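Local coordinates for protein RnfH (Haemophilus influenzae, PDB 2HJ1) that is of unknown function but has a ubiquitin-like sequence of the RnfH family and forms a three-dimensional domain-swapped dimer, at residues I13-A18 and K28-D33. Numbering follows the deposited sequence.
Sequences INIEIA and KSFQVD
Ile13, Ile15 and Ile17 pair with Val32, Phe30 and Lys28 as the hydrogen-bonded pairs of an antiparallel hairpin. Each pair makes two backbone bonds, among them Val32 N to Ile13 O at 2.8 Å. Asn14 with Gln31 and Glu16 with Ser29 are the non-hydrogen-bonded pairs, with side chains on the other face.

On the mainly apolar face, Val32 CG2 lies 3.6 Å from Ile13 CG1. Ile13 CG1 sits between its backbone N and carbonyl carbon (chi1 55°), and this turn sets it against the valine. Val32 CG1 approaches Ile15 CG1 at 3.9 Å, the two side chains crossing at about a right angle. Val32 CG2 is shared by both isoleucines, and CG1 meets Ile15 alone. Ile15 CD1 reaches the edge of the Phe30 ring, near its plane, 4.3 Å from Phe30 CD2. Ile17 CD1 comes to Phe30 CE2 at 4.1 Å. Ser45 of helix 38-45 touches both Ile17 and Phe30.

On the polar face, Asn14 leans across the strands, placing ND2 3.6 Å from Gln31 CB, while the two amide planes stand 75° apart. The amide of Gln31 bonds instead to Gln12. A water lies 2.8 Å from Ser29 OG and accepts a weak bond from Asn14 ND2. Glu16 lays CG over Ser29 CB at 3.9 Å.

Glu16, Ile17 and Ala18 pair in parallel with a strand of the second subunit, consistent with the domain-swapped dimer. The chemistry implies a two-faced hairpin: aliphatic groups and one ring on one side, with Lys28 at its end, and polar groups on the other.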
ATOM      1  N   ILE B  13      -8.506   4.912 -14.622  1.00 47.23           N
ATOM      2  CA  ILE B  13      -7.649   4.038 -13.824  1.00 44.33           C
ATOM      3  C   ILE B  13      -8.540   3.184 -12.914  1.00 43.38           C
ATOM      4  O   ILE B  13      -9.740   3.495 -12.715  1.00 42.14           O
ATOM      5  CB  ILE B  13      -6.626   4.851 -12.977  1.00 44.22           C
ATOM      6  CG1 ILE B  13      -7.332   5.883 -12.094  1.00 42.64           C
ATOM      7  CG2 ILE B  13      -5.633   5.619 -13.903  1.00 42.60           C
ATOM      8  CD1 ILE B  13      -6.448   6.376 -10.929  1.00 43.45           C
ATOM      9  N   ASN B  14      -7.950   2.126 -12.375  1.00 41.33           N
ATOM     10  CA  ASN B  14      -8.644   1.252 -11.443  1.00 41.19           C
ATOM     11  C   ASN B  14      -8.072   1.376 -10.058  1.00 39.55           C
ATOM     12  O   ASN B  14      -6.847   1.307  -9.855  1.00 38.22           O
ATOM     13  CB  ASN B  14      -8.634  -0.206 -11.909  1.00 41.68           C
ATOM     14  CG  ASN B  14      -9.285  -0.361 -13.291  1.00 45.79           C
ATOM     15  OD1 ASN B  14      -8.576  -0.444 -14.301  1.00 48.40           O
ATOM     16  ND2 ASN B  14     -10.619  -0.317 -13.344  1.00 42.90           N
ATOM     17  N   ILE B  15      -8.980   1.543  -9.101  1.00 38.52           N
ATOM     18  CA  ILE B  15      -8.581   1.689  -7.696  1.00 37.90           C
ATOM     19  C   ILE B  15      -9.403   0.752  -6.857  1.00 37.46           C
ATOM     20  O   ILE B  15     -10.465   0.322  -7.300  1.00 38.57           O
ATOM     21  CB  ILE B  15      -8.693   3.191  -7.210  1.00 37.43           C
ATOM     22  CG1 ILE B  15     -10.105   3.777  -7.274  1.00 37.15           C
ATOM     23  CG2 ILE B  15      -7.797   4.083  -8.069  1.00 37.87           C
ATOM     24  CD1 ILE B  15     -11.017   3.506  -6.047  1.00 38.12           C
ATOM     25  N   GLU B  16      -8.946   0.458  -5.646  1.00 35.50           N
ATOM     26  CA  GLU B  16      -9.704  -0.336  -4.698  1.00 36.11           C
ATOM     27  C   GLU B  16      -9.991   0.400  -3.415  1.00 33.63           C
ATOM     28  O   GLU B  16      -9.232   1.284  -3.010  1.00 33.56           O
ATOM     29  CB  GLU B  16      -8.992  -1.660  -4.381  1.00 35.29           C
ATOM     30  CG  GLU B  16      -8.812  -2.573  -5.595  1.00 40.67           C
ATOM     31  CD  GLU B  16      -8.014  -3.827  -5.239  1.00 42.68           C
ATOM     32  OE1 GLU B  16      -6.895  -3.691  -4.711  1.00 50.09           O
ATOM     33  OE2 GLU B  16      -8.531  -4.951  -5.444  1.00 52.61           O
ATOM     34  N   ILE B  17     -11.081   0.025  -2.754  1.00 33.91           N
ATOM     35  CA  ILE B  17     -11.362   0.502  -1.400  1.00 33.35           C
ATOM     36  C   ILE B  17     -11.624  -0.686  -0.513  1.00 33.26           C
ATOM     37  O   ILE B  17     -12.382  -1.590  -0.908  1.00 32.58           O
ATOM     38  CB  ILE B  17     -12.587   1.470  -1.391  1.00 34.58           C
ATOM     39  CG1 ILE B  17     -12.251   2.678  -2.254  1.00 35.41           C
ATOM     40  CG2 ILE B  17     -12.899   1.970   0.030  1.00 33.08           C
ATOM     41  CD1 ILE B  17     -13.500   3.554  -2.518  1.00 37.75           C
ATOM     42  N   ALA B  18     -11.003  -0.694   0.675  1.00 32.32           N
ATOM     43  CA  ALA B  18     -11.115  -1.815   1.618  1.00 33.39           C
ATOM     44  C   ALA B  18     -11.505  -1.283   2.985  1.00 34.20           C
ATOM     45  O   ALA B  18     -11.030  -0.232   3.402  1.00 34.45           O
ATOM     46  CB  ALA B  18      -9.762  -2.582   1.745  1.00 31.51           C
ATOM     47  N   LYS B  28     -13.781  -3.563  -2.749  1.00 36.15           N
ATOM     48  CA  LYS B  28     -14.350  -3.252  -4.073  1.00 36.81           C
ATOM     49  C   LYS B  28     -13.372  -2.496  -4.929  1.00 36.08           C
ATOM     50  O   LYS B  28     -12.665  -1.637  -4.443  1.00 36.33           O
ATOM     51  CB  LYS B  28     -15.656  -2.430  -3.960  1.00 35.99           C
ATOM     52  CG  LYS B  28     -16.743  -3.213  -3.261  1.00 37.58           C
ATOM     53  CD  LYS B  28     -18.085  -2.970  -3.808  1.00 39.66           C
ATOM     54  CE  LYS B  28     -19.096  -3.831  -3.103  1.00 40.32           C
ATOM     55  NZ  LYS B  28     -20.501  -3.214  -3.082  1.00 37.98           N
ATOM     56  N   SER B  29     -13.363  -2.831  -6.212  1.00 34.95           N
ATOM     57  CA  SER B  29     -12.564  -2.180  -7.197  1.00 35.52           C
ATOM     58  C   SER B  29     -13.505  -1.327  -8.064  1.00 35.77           C
ATOM     59  O   SER B  29     -14.638  -1.746  -8.344  1.00 35.15           O
ATOM     60  CB  SER B  29     -11.799  -3.265  -8.026  1.00 36.64           C
ATOM     61  OG  SER B  29     -11.117  -2.645  -9.090  1.00 41.54           O
ATOM     62  N   PHE B  30     -13.054  -0.120  -8.434  1.00 35.53           N
ATOM     63  CA  PHE B  30     -13.828   0.814  -9.270  1.00 36.29           C
ATOM     64  C   PHE B  30     -12.969   1.344 -10.370  1.00 36.42           C
ATOM     65  O   PHE B  30     -11.787   1.571 -10.186  1.00 36.86           O
ATOM     66  CB  PHE B  30     -14.343   2.035  -8.462  1.00 34.57           C
ATOM     67  CG  PHE B  30     -15.299   1.663  -7.356  1.00 34.49           C
ATOM     68  CD1 PHE B  30     -16.627   1.440  -7.635  1.00 33.03           C
ATOM     69  CD2 PHE B  30     -14.838   1.477  -6.047  1.00 32.22           C
ATOM     70  CE1 PHE B  30     -17.526   1.043  -6.620  1.00 34.62           C
ATOM     71  CE2 PHE B  30     -15.718   1.098  -5.021  1.00 30.97           C
ATOM     72  CZ  PHE B  30     -17.051   0.890  -5.304  1.00 33.72           C
ATOM     73  N   GLN B  31     -13.587   1.576 -11.505  1.00 37.60           N
ATOM     74  CA  GLN B  31     -12.959   2.322 -12.568  1.00 39.01           C
ATOM     75  C   GLN B  31     -13.297   3.795 -12.368  1.00 39.55           C
ATOM     76  O   GLN B  31     -14.461   4.134 -12.176  1.00 39.45           O
ATOM     77  CB  GLN B  31     -13.464   1.846 -13.927  1.00 38.67           C
ATOM     78  CG  GLN B  31     -12.728   2.487 -15.107  1.00 41.30           C
ATOM     79  CD  GLN B  31     -13.372   2.105 -16.430  1.00 46.91           C
ATOM     80  OE1 GLN B  31     -13.329   0.943 -16.826  1.00 46.94           O
ATOM     81  NE2 GLN B  31     -14.001   3.073 -17.098  1.00 45.79           N
ATOM     82  N   VAL B  32     -12.276   4.661 -12.384  1.00 40.89           N
ATOM     83  CA  VAL B  32     -12.469   6.097 -12.055  1.00 41.96           C
ATOM     84  C   VAL B  32     -11.687   6.981 -13.033  1.00 44.10           C
ATOM     85  O   VAL B  32     -10.739   6.498 -13.696  1.00 43.82           O
ATOM     86  CB  VAL B  32     -12.018   6.392 -10.594  1.00 42.55           C
ATOM     87  CG1 VAL B  32     -12.756   5.480  -9.606  1.00 40.21           C
ATOM     88  CG2 VAL B  32     -10.484   6.208 -10.408  1.00 40.18           C
ATOM     89  N   ASP B  33     -12.072   8.261 -13.133  1.00 45.98           N
ATOM     90  CA  ASP B  33     -11.255   9.259 -13.853  1.00 47.60           C
ATOM     91  C   ASP B  33      -9.938   9.535 -13.141  1.00 47.92           C
ATOM     92  O   ASP B  33      -9.919   9.931 -11.973  1.00 46.95           O
ATOM     93  CB  ASP B  33     -11.997  10.606 -14.008  1.00 49.01           C
ATOM     94  CG  ASP B  33     -13.363  10.456 -14.668  1.00 51.63           C
ATOM     95  OD1 ASP B  33     -13.525   9.529 -15.472  1.00 51.94           O
ATOM     96  OD2 ASP B  33     -14.286  11.261 -14.354  1.00 57.80           O
TER
HETATM   97  O   HOH W   1     -12.172  -1.741 -11.577  1.00 44.37           O